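Local structure of putative hexose oxidase (Nonomuraea sp. ATCC 39727, 5AWV) at residues N129-V134 with G152-G157; T145-V150 with G173-Y178; D177-V182 with Y227-P232. The protein probably oxidises a sugar group of glycopeptide antibiotics such as teicoplanin, using a covalently bound FAD as cofactor. All coordinates share one frame; numbering follows the deposited sequence.

Contact 1 of 3, residues N129-V134 with G152-G157; sequences NTLSEV and GGVGVG. With FAD (flavin-adenine dinucleotide), chain M.
With chi1 at 160°, V154 sets CG1 opposite its own backbone N and beside L131, leaving its other methyl, CG2, for the flavin. V154 CG1 lies 3.6 Å from L131 CD1, the two side chains running alongside each other in the same direction, while V154 CG2 comes within 3.5 Å of FAD C9; valine's two methyls serve both. Farther along, V134 and V156 cross at about a right angle and meet methyl to methyl, CG2 to CG2, at 3.6 Å. Three backbone hydrogen bonds join the two segments: V156 N to N129 O, L131 N to V154 O (3.0 Å), and S132 N to G152 O (3.0 Å), the last using a lone pair in the carbonyl plane. At G152 the backbone passes so near S132 CB that the lack of a side chain suits the place. T130 and E133 form a capping box, T130 N donating to E133 OE1 (2.9 Å) and E133 N to T130 OG1, which caps the start of helix 131-142. N129 ND2 is held by the carbonyls of E126 and E113. G155, the N-cap of helix 156-161, gives its N-H to FAD O2P (2.8 Å), and its bare CA lets the diphosphate approach closely. Such a glycine-rich turn at a helix start, with a backbone N-H donated to the cofactor's phosphate, is characteristic of the FAD-binding domain of the PCMH flavoprotein family.

Contact 2 of 3, residues T145-V150 with G173-Y178; sequences TIPGGV and GSVVDY. With FAD (flavin-adenine dinucleotide), chain M.
P147 presses its ring against the backbone of G173, just after helix 169-172, with P147 CG 3.2 Å from G173 O and 3.8 Å from CE2 of the Y178 ring, which it meets obliquely. V175 packs just as closely: its CG1 lies anti to the carbonyl carbon (chi1 -56°), which turns this methyl to P147 O and G148 CA, each 3.4 Å away; glycine suits position 148 because the methyl lies directly against the main chain. Between these two segments the contact is van der Waals packing. P147 is the centre of an inverse gamma turn, spanned by a weak bond from G148 N to I146 O, whereas in 173-178 an ST turn begins at S174, whose OG accepts from V176 N (3.2 Å) and also meets the carbonyl of G164. D177 OD2 receives S174 N at 3.0 Å, from above the carboxylate plane, and Y178 OH bonds to F172 O. Looser packing begins at I146, whose CD1 approaches V175 CG1 only to 4.1 Å, while I146 also packs on helix 131-142, at Y135 and L138. At the far end, 145-150 leaves its partner and runs to the flavin: V150 N makes a weak bond to FAD O4 (3.4 Å), and the partly exposed V150 side chain packs on the bound glycopeptide.

Contact 3 of 3, residues D177-V182 with Y227-P232; sequences DYLYAV and YWMRVP
Strands 179-182 and 227-229 run antiparallel at 158°, their axes approaching to 4.6 Å, but the register slips by one residue where Y180 and A181 both face W228. The carbonyl of W228 accepts from both: Y180 N at 2.7 Å in the carbonyl plane and A181 N at 3.1 Å, tilted from it. Beyond the bulge R230 N bonds to Y178 O. Y180, in the bulge, lies alongside R230, whose CD lies over one face of the phenol ring, 4.2 Å from its centroid, in a CH-pi contact. Bent at chi3, the arginine turns its guanidinium 55° from that ring and grips V231 O side-on with NE (2.9 Å) and NH2, while NH1 goes to N121 O; a long, multiply donating side chain suits this position. On the sheet face bearing L179, V182, Y227 and M229, L179 CD1 touches the edge of the Y227 ring at CD1 (3.6 Å) and V182 CG1 lies 3.7 Å from that same Y227 atom. On the other face A181 CB packs on W228 CE3 (3.7 Å), and the indole edge meets the A181 and V182 backbone; NE1 bonds to D117 OD2. This is a classic beta bulge between neighbouring inner strands of the five-stranded antiparallel sheet of the FAD-binding fold.

How the contacts relate
All three contacts are largely buried, yet they differ in chemistry. Contact 1 joins backbone bonds with apolar packing and touches both phosphate and flavin; contact 2 packs without bonds between its segments and touches the flavin at O4; contact 3 is sheet pairing with aromatic and arginine side chains, and its P232 end is exposed. Contacts 1 and 2 alternate along the chain and touch where L131 CD1 meets G149 N (3.6 Å). Contacts 2 and 3 share D177 and Y178, the end of the 3-10 segment 175-178, and M229 CE packs on V175 O. Contact 3 meets contact 1 through Y227 OH, a probable hydrogen bond to G157 O, so the sheet backs the cofactor-binding helix.

Contact 1 of 3, residues N129-V134 with G152-G157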
loop_
_atom_site.group_PDB
_atom_site.type_symbol
_atom_site.label_atom_id
_atom_site.label_comp_id
_atom_site.label_asym_id
_atom_site.label_seq_id
_atom_site.Cartn_x
_atom_site.Cartn_y
_atom_site.Cartn_z
ATOM N N ASN A 129 -10.025 2.906 4.094
ATOM C CA ASN A 129 -9.172 3.670 4.976
ATOM C C ASN A 129 -7.779 3.951 4.360
ATOM O O ASN A 129 -7.239 3.114 3.643
ATOM C CB ASN A 129 -8.884 2.900 6.279
ATOM C CG ASN A 129 -10.050 2.872 7.194
ATOM O OD1 ASN A 129 -10.422 3.909 7.711
ATOM N ND2 ASN A 129 -10.657 1.704 7.388
ATOM N N THR A 130 -7.204 5.091 4.682
ATOM C CA THR A 130 -5.769 5.312 4.437
ATOM C C THR A 130 -4.948 4.799 5.586
ATOM O O THR A 130 -5.488 4.639 6.701
ATOM C CB THR A 130 -5.478 6.812 4.217
ATOM O OG1 THR A 130 -5.824 7.537 5.381
ATOM C CG2 THR A 130 -6.297 7.366 3.077
ATOM N N LEU A 131 -3.647 4.549 5.342
ATOM C CA LEU A 131 -2.707 4.229 6.397
ATOM C C LEU A 131 -2.658 5.260 7.489
ATOM O O LEU A 131 -2.716 4.905 8.648
ATOM C CB LEU A 131 -1.285 4.013 5.862
ATOM C CG LEU A 131 -1.159 2.817 4.886
ATOM C CD1 LEU A 131 0.290 2.550 4.488
ATOM C CD2 LEU A 131 -1.755 1.542 5.516
ATOM N N SER A 132 -2.690 6.521 7.158
ATOM C CA SER A 132 -2.719 7.571 8.149
ATOM C C SER A 132 -3.920 7.438 9.117
ATOM O O SER A 132 -3.775 7.539 10.360
ATOM C CB SER A 132 -2.716 8.926 7.418
ATOM O OG SER A 132 -2.848 9.925 8.369
ATOM N N GLU A 133 -5.108 7.167 8.556
ATOM C CA GLU A 133 -6.299 6.990 9.406
ATOM C C GLU A 133 -6.157 5.786 10.297
ATOM O O GLU A 133 -6.527 5.823 11.446
ATOM C CB GLU A 133 -7.571 6.874 8.558
ATOM C CG GLU A 133 -7.937 8.162 7.822
ATOM C CD GLU A 133 -8.981 7.961 6.659
ATOM O OE1 GLU A 133 -9.023 6.953 5.926
ATOM O OE2 GLU A 133 -9.803 8.855 6.460
ATOM N N VAL A 134 -5.624 4.686 9.761
ATOM C CA VAL A 134 -5.455 3.504 10.509
ATOM C C VAL A 134 -4.495 3.743 11.648
ATOM O O VAL A 134 -4.749 3.300 12.781
ATOM C CB VAL A 134 -4.906 2.335 9.638
ATOM C CG1 VAL A 134 -4.469 1.140 10.473
ATOM C CG2 VAL A 134 -5.902 1.881 8.551
ATOM N N GLY A 152 1.134 8.205 4.082
ATOM C CA GLY A 152 -0.154 8.315 4.737
ATOM C C GLY A 152 -1.371 8.094 3.851
ATOM O O GLY A 152 -2.408 7.646 4.347
ATOM N N GLY A 153 -1.252 8.416 2.550
ATOM C CA GLY A 153 -2.411 8.301 1.626
ATOM C C GLY A 153 -2.649 6.899 0.949
ATOM O O GLY A 153 -3.674 6.669 0.248
ATOM N N VAL A 154 -1.729 5.994 1.145
ATOM C CA VAL A 154 -1.852 4.643 0.662
ATOM C C VAL A 154 -3.115 3.983 1.247
ATOM O O VAL A 154 -3.368 4.072 2.443
ATOM C CB VAL A 154 -0.588 3.879 1.020
ATOM C CG1 VAL A 154 -0.765 2.355 1.003
ATOM C CG2 VAL A 154 0.477 4.346 0.064
ATOM N N GLY A 155 -3.889 3.323 0.396
ATOM C CA GLY A 155 -5.075 2.610 0.874
ATOM C C GLY A 155 -4.846 1.247 1.485
ATOM O O GLY A 155 -4.014 0.427 1.039
ATOM N N VAL A 156 -5.652 0.940 2.473
ATOM C CA VAL A 156 -5.631 -0.394 3.028
ATOM C C VAL A 156 -5.893 -1.502 1.937
ATOM O O VAL A 156 -5.295 -2.585 1.966
ATOM C CB VAL A 156 -6.649 -0.459 4.191
ATOM C CG1 VAL A 156 -6.940 -1.901 4.626
ATOM C CG2 VAL A 156 -6.051 0.330 5.346
ATOM N N GLY A 157 -6.822 -1.226 1.044
ATOM C CA GLY A 157 -7.271 -2.230 0.118
ATOM C C GLY A 157 -6.182 -2.891 -0.664
ATOM O O GLY A 157 -6.061 -4.122 -0.636
HETATM P PA FAD M . -5.166 1.181 -5.507
HETATM O O1A FAD M . -4.515 1.876 -6.685
HETATM O O2A FAD M . -6.468 1.607 -5.007
HETATM O O5B FAD M . -5.192 -0.383 -5.743
HETATM C C5B FAD M . -4.018 -1.156 -6.167
HETATM C C4B FAD M . -4.453 -2.457 -6.766
HETATM O O4B FAD M . -5.169 -3.294 -5.849
HETATM C C3B FAD M . -5.354 -2.364 -8.008
HETATM O O3B FAD M . -5.210 -3.472 -8.929
HETATM C C2B FAD M . -6.689 -2.373 -7.330
HETATM O O2B FAD M . -7.687 -2.707 -8.237
HETATM C C1B FAD M . -6.515 -3.363 -6.227
HETATM N N9A FAD M . -7.430 -3.108 -5.138
HETATM C C8A FAD M . -7.642 -1.994 -4.426
HETATM N N7A FAD M . -8.533 -2.192 -3.430
HETATM C C5A FAD M . -8.896 -3.467 -3.476
HETATM C C6A FAD M . -9.868 -4.310 -2.748
HETATM N N6A FAD M . -10.573 -3.751 -1.769
HETATM N N1A FAD M . -9.947 -5.625 -3.114
HETATM C C2A FAD M . -9.213 -6.134 -4.146
HETATM N N3A FAD M . -8.332 -5.412 -4.892
HETATM C C4A FAD M . -8.202 -4.085 -4.606
HETATM N N1 FAD M . 4.190 -0.004 -0.140
HETATM C C2 FAD M . 4.844 -0.507 0.949
HETATM O O2 FAD M . 4.728 -1.724 1.220
HETATM N N3 FAD M . 5.584 0.261 1.764
HETATM C C4 FAD M . 5.627 1.603 1.639
HETATM O O4 FAD M . 6.284 2.314 2.431
HETATM C C4X FAD M . 4.918 2.226 0.513
HETATM N N5 FAD M . 4.911 3.590 0.303
HETATM C C5X FAD M . 4.172 4.181 -0.686
HETATM C C6 FAD M . 4.166 5.589 -0.780
HETATM C C7 FAD M . 3.456 6.108 -1.896
HETATM C C7M FAD M . 3.436 7.645 -2.098
HETATM C C8 FAD M . 2.674 5.245 -2.868
HETATM C C8M FAD M . 1.717 5.845 -3.869
HETATM C C9 FAD M . 2.679 3.848 -2.660
HETATM C C9A FAD M . 3.407 3.298 -1.647
HETATM N N10 FAD M . 3.461 1.896 -1.419
HETATM C C10 FAD M . 4.159 1.336 -0.361
HETATM C "C1'" FAD M . 2.768 0.948 -2.352
HETATM C "C2'" FAD M . 1.421 0.546 -1.883
HETATM O "O2'" FAD M . 1.626 -0.454 -0.902
HETATM C "C3'" FAD M . 0.783 -0.056 -3.078
HETATM O "O3'" FAD M . 0.776 0.976 -4.067
HETATM C "C4'" FAD M . -0.665 -0.511 -2.746
HETATM O "O4'" FAD M . -1.029 -1.483 -3.730
HETATM C "C5'" FAD M . -1.583 0.680 -2.859
HETATM O "O5'" FAD M . -2.914 0.327 -2.435
HETATM P P FAD M . -4.093 1.319 -2.733
HETATM O O1P FAD M . -5.320 0.818 -2.145
HETATM O O2P FAD M . -3.769 2.743 -2.373
HETATM O O3P FAD M . -4.037 1.319 -4.333
#

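Contact 2 of 3, residues T145-V150 with G173-Y178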
loop_
_atom_site.group_PDB
_atom_site.type_symbol
_atom_site.label_atom_id
_atom_site.label_comp_id
_atom_site.label_asym_id
_atom_site.label_seq_id
_atom_site.Cartn_x
_atom_site.Cartn_y
_atom_site.Cartn_z
ATOM N N THR A 145 -0.524 -0.644 16.602
ATOM C CA THR A 145 -0.268 -0.276 15.248
ATOM C C THR A 145 -0.160 -1.500 14.357
ATOM O O THR A 145 -0.208 -2.643 14.824
ATOM C CB THR A 145 1.026 0.572 15.197
ATOM O OG1 THR A 145 1.052 1.353 14.000
ATOM C CG2 THR A 145 2.333 -0.302 15.385
ATOM N N ILE A 146 -0.010 -1.269 13.047
ATOM C CA ILE A 146 0.464 -2.340 12.183
ATOM C C ILE A 146 1.735 -1.896 11.459
ATOM O O ILE A 146 1.869 -0.700 11.183
ATOM C CB ILE A 146 -0.611 -2.823 11.180
ATOM C CG1 ILE A 146 -1.006 -1.679 10.183
ATOM C CG2 ILE A 146 -1.814 -3.430 11.903
ATOM C CD1 ILE A 146 -2.000 -2.085 9.096
ATOM N N PRO A 147 2.616 -2.843 11.066
ATOM C CA PRO A 147 3.896 -2.472 10.496
ATOM C C PRO A 147 3.830 -2.254 8.991
ATOM O O PRO A 147 4.394 -3.015 8.190
ATOM C CB PRO A 147 4.764 -3.651 10.868
ATOM C CG PRO A 147 3.822 -4.803 10.819
ATOM C CD PRO A 147 2.602 -4.278 11.427
ATOM N N GLY A 148 3.139 -1.225 8.619
ATOM C CA GLY A 148 2.851 -0.932 7.248
ATOM C C GLY A 148 3.630 0.221 6.737
ATOM O O GLY A 148 4.644 0.586 7.351
ATOM N N GLY A 149 3.187 0.794 5.614
ATOM C CA GLY A 149 3.927 1.746 4.891
ATOM C C GLY A 149 3.948 3.122 5.514
ATOM O O GLY A 149 3.183 3.406 6.428
ATOM N N VAL A 150 4.861 3.957 5.020
ATOM C CA VAL A 150 4.991 5.345 5.548
ATOM C C VAL A 150 4.023 6.300 4.886
ATOM O O VAL A 150 3.529 7.205 5.541
ATOM C CB VAL A 150 6.411 5.916 5.333
ATOM C CG1 VAL A 150 6.511 7.370 5.803
ATOM C CG2 VAL A 150 7.450 5.063 6.049
ATOM N N GLY A 173 7.657 -7.589 11.414
ATOM C CA GLY A 173 7.240 -8.255 10.201
ATOM C C GLY A 173 6.400 -7.438 9.237
ATOM O O GLY A 173 6.256 -6.191 9.357
ATOM N N SER A 174 5.891 -8.117 8.223
ATOM C CA SER A 174 4.959 -7.517 7.232
ATOM C C SER A 174 3.591 -7.386 7.849
ATOM O O SER A 174 3.249 -8.152 8.803
ATOM C CB SER A 174 4.874 -8.381 6.007
ATOM O OG SER A 174 3.887 -7.939 5.108
ATOM N N VAL A 175 2.807 -6.424 7.361
ATOM C CA VAL A 175 1.401 -6.383 7.765
ATOM C C VAL A 175 0.697 -7.741 7.572
ATOM O O VAL A 175 -0.252 -8.051 8.304
ATOM C CB VAL A 175 0.568 -5.272 7.095
ATOM C CG1 VAL A 175 1.240 -3.962 7.369
ATOM C CG2 VAL A 175 0.416 -5.480 5.627
ATOM N N VAL A 176 1.137 -8.536 6.567
ATOM C CA VAL A 176 0.467 -9.829 6.336
ATOM C C VAL A 176 0.690 -10.824 7.427
ATOM O O VAL A 176 -0.067 -11.770 7.493
ATOM C CB VAL A 176 0.706 -10.475 4.968
ATOM C CG1 VAL A 176 0.207 -9.546 3.907
ATOM C CG2 VAL A 176 2.164 -10.882 4.714
ATOM N N ASP A 177 1.690 -10.632 8.268
ATOM C CA ASP A 177 1.958 -11.538 9.357
ATOM C C ASP A 177 0.933 -11.315 10.498
ATOM O O ASP A 177 0.860 -12.118 11.462
ATOM C CB ASP A 177 3.450 -11.370 9.805
ATOM C CG ASP A 177 4.445 -11.738 8.653
ATOM O OD1 ASP A 177 4.043 -12.655 7.842
ATOM O OD2 ASP A 177 5.559 -11.111 8.556
ATOM N N TYR A 178 0.123 -10.260 10.363
ATOM C CA TYR A 178 -1.015 -9.965 11.246
ATOM C C TYR A 178 -2.387 -10.192 10.577
ATOM O O TYR A 178 -3.404 -9.876 11.184
ATOM C CB TYR A 178 -0.913 -8.553 11.844
ATOM C CG TYR A 178 0.406 -8.416 12.564
ATOM C CD1 TYR A 178 0.551 -8.832 13.886
ATOM C CD2 TYR A 178 1.539 -8.078 11.871
ATOM C CE1 TYR A 178 1.775 -8.802 14.491
ATOM C CE2 TYR A 178 2.790 -8.044 12.491
ATOM C CZ TYR A 178 2.924 -8.458 13.778
ATOM O OH TYR A 178 4.144 -8.463 14.467
HETATM P PA FAD M . -5.166 1.181 -5.507
HETATM O O1A FAD M . -4.515 1.876 -6.685
HETATM O O2A FAD M . -6.468 1.607 -5.007
HETATM O O5B FAD M . -5.192 -0.383 -5.743
HETATM C C5B FAD M . -4.018 -1.156 -6.167
HETATM C C4B FAD M . -4.453 -2.457 -6.766
HETATM O O4B FAD M . -5.169 -3.294 -5.849
HETATM C C3B FAD M . -5.354 -2.364 -8.008
HETATM O O3B FAD M . -5.210 -3.472 -8.929
HETATM C C2B FAD M . -6.689 -2.373 -7.330
HETATM O O2B FAD M . -7.687 -2.707 -8.237
HETATM C C1B FAD M . -6.515 -3.363 -6.227
HETATM N N9A FAD M . -7.430 -3.108 -5.138
HETATM C C8A FAD M . -7.642 -1.994 -4.426
HETATM N N7A FAD M . -8.533 -2.192 -3.430
HETATM C C5A FAD M . -8.896 -3.467 -3.476
HETATM C C6A FAD M . -9.868 -4.310 -2.748
HETATM N N6A FAD M . -10.573 -3.751 -1.769
HETATM N N1A FAD M . -9.947 -5.625 -3.114
HETATM C C2A FAD M . -9.213 -6.134 -4.146
HETATM N N3A FAD M . -8.332 -5.412 -4.892
HETATM C C4A FAD M . -8.202 -4.085 -4.606
HETATM N N1 FAD M . 4.190 -0.004 -0.140
HETATM C C2 FAD M . 4.844 -0.507 0.949
HETATM O O2 FAD M . 4.728 -1.724 1.220
HETATM N N3 FAD M . 5.584 0.261 1.764
HETATM C C4 FAD M . 5.627 1.603 1.639
HETATM O O4 FAD M . 6.284 2.314 2.431
HETATM C C4X FAD M . 4.918 2.226 0.513
HETATM N N5 FAD M . 4.911 3.590 0.303
HETATM C C5X FAD M . 4.172 4.181 -0.686
HETATM C C6 FAD M . 4.166 5.589 -0.780
HETATM C C7 FAD M . 3.456 6.108 -1.896
HETATM C C7M FAD M . 3.436 7.645 -2.098
HETATM C C8 FAD M . 2.674 5.245 -2.868
HETATM C C8M FAD M . 1.717 5.845 -3.869
HETATM C C9 FAD M . 2.679 3.848 -2.660
HETATM C C9A FAD M . 3.407 3.298 -1.647
HETATM N N10 FAD M . 3.461 1.896 -1.419
HETATM C C10 FAD M . 4.159 1.336 -0.361
HETATM C "C1'" FAD M . 2.768 0.948 -2.352
HETATM C "C2'" FAD M . 1.421 0.546 -1.883
HETATM O "O2'" FAD M . 1.626 -0.454 -0.902
HETATM C "C3'" FAD M . 0.783 -0.056 -3.078
HETATM O "O3'" FAD M . 0.776 0.976 -4.067
HETATM C "C4'" FAD M . -0.665 -0.511 -2.746
HETATM O "O4'" FAD M . -1.029 -1.483 -3.730
HETATM C "C5'" FAD M . -1.583 0.680 -2.859
HETATM O "O5'" FAD M . -2.914 0.327 -2.435
HETATM P P FAD M . -4.093 1.319 -2.733
HETATM O O1P FAD M . -5.320 0.818 -2.145
HETATM O O2P FAD M . -3.769 2.743 -2.373
HETATM O O3P FAD M . -4.037 1.319 -4.333
#

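Contact 3 of 3, residues D177-V182 with Y227-P232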
loop_
_atom_site.group_PDB
_atom_site.type_symbol
_atom_site.label_atom_id
_atom_site.label_comp_id
_atom_site.label_asym_id
_atom_site.label_seq_id
_atom_site.Cartn_x
_atom_site.Cartn_y
_atom_site.Cartn_z
ATOM N N ASP A 177 1.690 -10.632 8.268
ATOM C CA ASP A 177 1.958 -11.538 9.357
ATOM C C ASP A 177 0.933 -11.315 10.498
ATOM O O ASP A 177 0.860 -12.118 11.462
ATOM C CB ASP A 177 3.450 -11.370 9.805
ATOM C CG ASP A 177 4.445 -11.738 8.653
ATOM O OD1 ASP A 177 4.043 -12.655 7.842
ATOM O OD2 ASP A 177 5.559 -11.111 8.556
ATOM N N TYR A 178 0.123 -10.260 10.363
ATOM C CA TYR A 178 -1.015 -9.965 11.246
ATOM C C TYR A 178 -2.387 -10.192 10.577
ATOM O O TYR A 178 -3.404 -9.876 11.184
ATOM C CB TYR A 178 -0.913 -8.553 11.844
ATOM C CG TYR A 178 0.406 -8.416 12.564
ATOM C CD1 TYR A 178 0.551 -8.832 13.886
ATOM C CD2 TYR A 178 1.539 -8.078 11.871
ATOM C CE1 TYR A 178 1.775 -8.802 14.491
ATOM C CE2 TYR A 178 2.790 -8.044 12.491
ATOM C CZ TYR A 178 2.924 -8.458 13.778
ATOM O OH TYR A 178 4.144 -8.463 14.467
ATOM N N LEU A 179 -2.430 -10.707 9.361
ATOM C CA LEU A 179 -3.703 -10.880 8.644
ATOM C C LEU A 179 -4.407 -12.134 9.142
ATOM O O LEU A 179 -3.990 -13.271 8.869
ATOM C CB LEU A 179 -3.535 -10.886 7.166
ATOM C CG LEU A 179 -4.873 -11.048 6.389
ATOM C CD1 LEU A 179 -5.859 -9.906 6.538
ATOM C CD2 LEU A 179 -4.601 -11.298 4.955
ATOM N N TYR A 180 -5.476 -11.927 9.889
ATOM C CA TYR A 180 -6.198 -13.077 10.514
ATOM C C TYR A 180 -7.255 -13.560 9.559
ATOM O O TYR A 180 -7.449 -14.776 9.403
ATOM C CB TYR A 180 -6.790 -12.672 11.899
ATOM C CG TYR A 180 -7.690 -13.714 12.458
ATOM C CD1 TYR A 180 -7.151 -14.898 12.943
ATOM C CD2 TYR A 180 -9.107 -13.553 12.452
ATOM C CE1 TYR A 180 -7.999 -15.931 13.434
ATOM C CE2 TYR A 180 -9.933 -14.553 12.968
ATOM C CZ TYR A 180 -9.356 -15.745 13.436
ATOM O OH TYR A 180 -10.087 -16.765 13.952
ATOM N N ALA A 181 -7.934 -12.629 8.902
ATOM C CA ALA A 181 -9.028 -12.986 8.000
ATOM C C ALA A 181 -9.351 -11.957 7.006
ATOM O O ALA A 181 -9.118 -10.761 7.223
ATOM C CB ALA A 181 -10.317 -13.287 8.787
ATOM N N VAL A 182 -9.999 -12.371 5.944
ATOM C CA VAL A 182 -10.499 -11.481 4.952
ATOM C C VAL A 182 -11.949 -11.822 4.610
ATOM O O VAL A 182 -12.294 -12.992 4.570
ATOM C CB VAL A 182 -9.840 -11.524 3.556
ATOM C CG1 VAL A 182 -8.618 -10.658 3.467
ATOM C CG2 VAL A 182 -9.514 -12.962 3.085
ATOM N N TYR A 227 -10.728 -6.545 6.187
ATOM C CA TYR A 227 -9.542 -7.254 6.708
ATOM C C TYR A 227 -9.663 -7.323 8.207
ATOM O O TYR A 227 -10.084 -6.337 8.805
ATOM C CB TYR A 227 -8.266 -6.480 6.404
ATOM C CG TYR A 227 -7.834 -6.367 4.969
ATOM C CD1 TYR A 227 -7.154 -7.408 4.333
ATOM C CD2 TYR A 227 -8.021 -5.204 4.251
ATOM C CE1 TYR A 227 -6.727 -7.304 2.998
ATOM C CE2 TYR A 227 -7.532 -5.073 2.925
ATOM C CZ TYR A 227 -6.895 -6.141 2.309
ATOM O OH TYR A 227 -6.377 -6.032 0.983
ATOM N N TRP A 228 -9.320 -8.467 8.801
ATOM C CA TRP A 228 -9.188 -8.584 10.234
ATOM C C TRP A 228 -7.769 -8.888 10.599
ATOM O O TRP A 228 -7.165 -9.852 10.075
ATOM C CB TRP A 228 -10.079 -9.688 10.832
ATOM C CG TRP A 228 -11.537 -9.354 10.865
ATOM C CD1 TRP A 228 -12.232 -8.750 11.877
ATOM C CD2 TRP A 228 -12.511 -9.690 9.882
ATOM N NE1 TRP A 228 -13.572 -8.686 11.559
ATOM C CE2 TRP A 228 -13.764 -9.260 10.351
ATOM C CE3 TRP A 228 -12.440 -10.305 8.638
ATOM C CZ2 TRP A 228 -14.969 -9.438 9.607
ATOM C CZ3 TRP A 228 -13.613 -10.522 7.927
ATOM C CH2 TRP A 228 -14.869 -10.101 8.425
ATOM N N MET A 229 -7.258 -8.104 11.525
ATOM C CA MET A 229 -5.794 -8.099 11.863
ATOM C C MET A 229 -5.614 -8.431 13.337
ATOM O O MET A 229 -6.305 -7.852 14.196
ATOM C CB MET A 229 -5.184 -6.710 11.597
ATOM C CG MET A 229 -5.519 -6.069 10.278
ATOM S SD MET A 229 -4.936 -7.028 8.866
ATOM C CE MET A 229 -3.174 -6.697 9.004
ATOM N N ARG A 230 -4.676 -9.325 13.641
ATOM C CA ARG A 230 -4.293 -9.613 14.967
ATOM C C ARG A 230 -2.984 -10.445 15.013
ATOM O O ARG A 230 -2.651 -11.153 14.044
ATOM C CB ARG A 230 -5.439 -10.412 15.716
ATOM C CG ARG A 230 -5.810 -11.735 15.052
ATOM C CD ARG A 230 -6.498 -12.715 16.045
ATOM N NE ARG A 230 -5.523 -13.156 17.012
ATOM C CZ ARG A 230 -5.731 -13.376 18.305
ATOM N NH1 ARG A 230 -6.898 -13.179 18.868
ATOM N NH2 ARG A 230 -4.708 -13.773 19.050
ATOM N N VAL A 231 -2.292 -10.374 16.131
ATOM C CA VAL A 231 -1.121 -11.215 16.407
ATOM C C VAL A 231 -1.501 -12.702 16.321
ATOM O O VAL A 231 -2.625 -13.096 16.608
ATOM C CB VAL A 231 -0.454 -10.926 17.749
ATOM C CG1 VAL A 231 -0.056 -9.506 17.873
ATOM C CG2 VAL A 231 -1.395 -11.298 18.916
ATOM N N PRO A 232 -0.569 -13.544 15.836
ATOM C CA PRO A 232 -0.930 -14.970 15.806
ATOM C C PRO A 232 -0.869 -15.647 17.212
ATOM O O PRO A 232 -1.449 -16.667 17.410
ATOM C CB PRO A 232 0.068 -15.559 14.781
ATOM C CG PRO A 232 1.249 -14.710 14.901
ATOM C CD PRO A 232 0.783 -13.306 15.321
#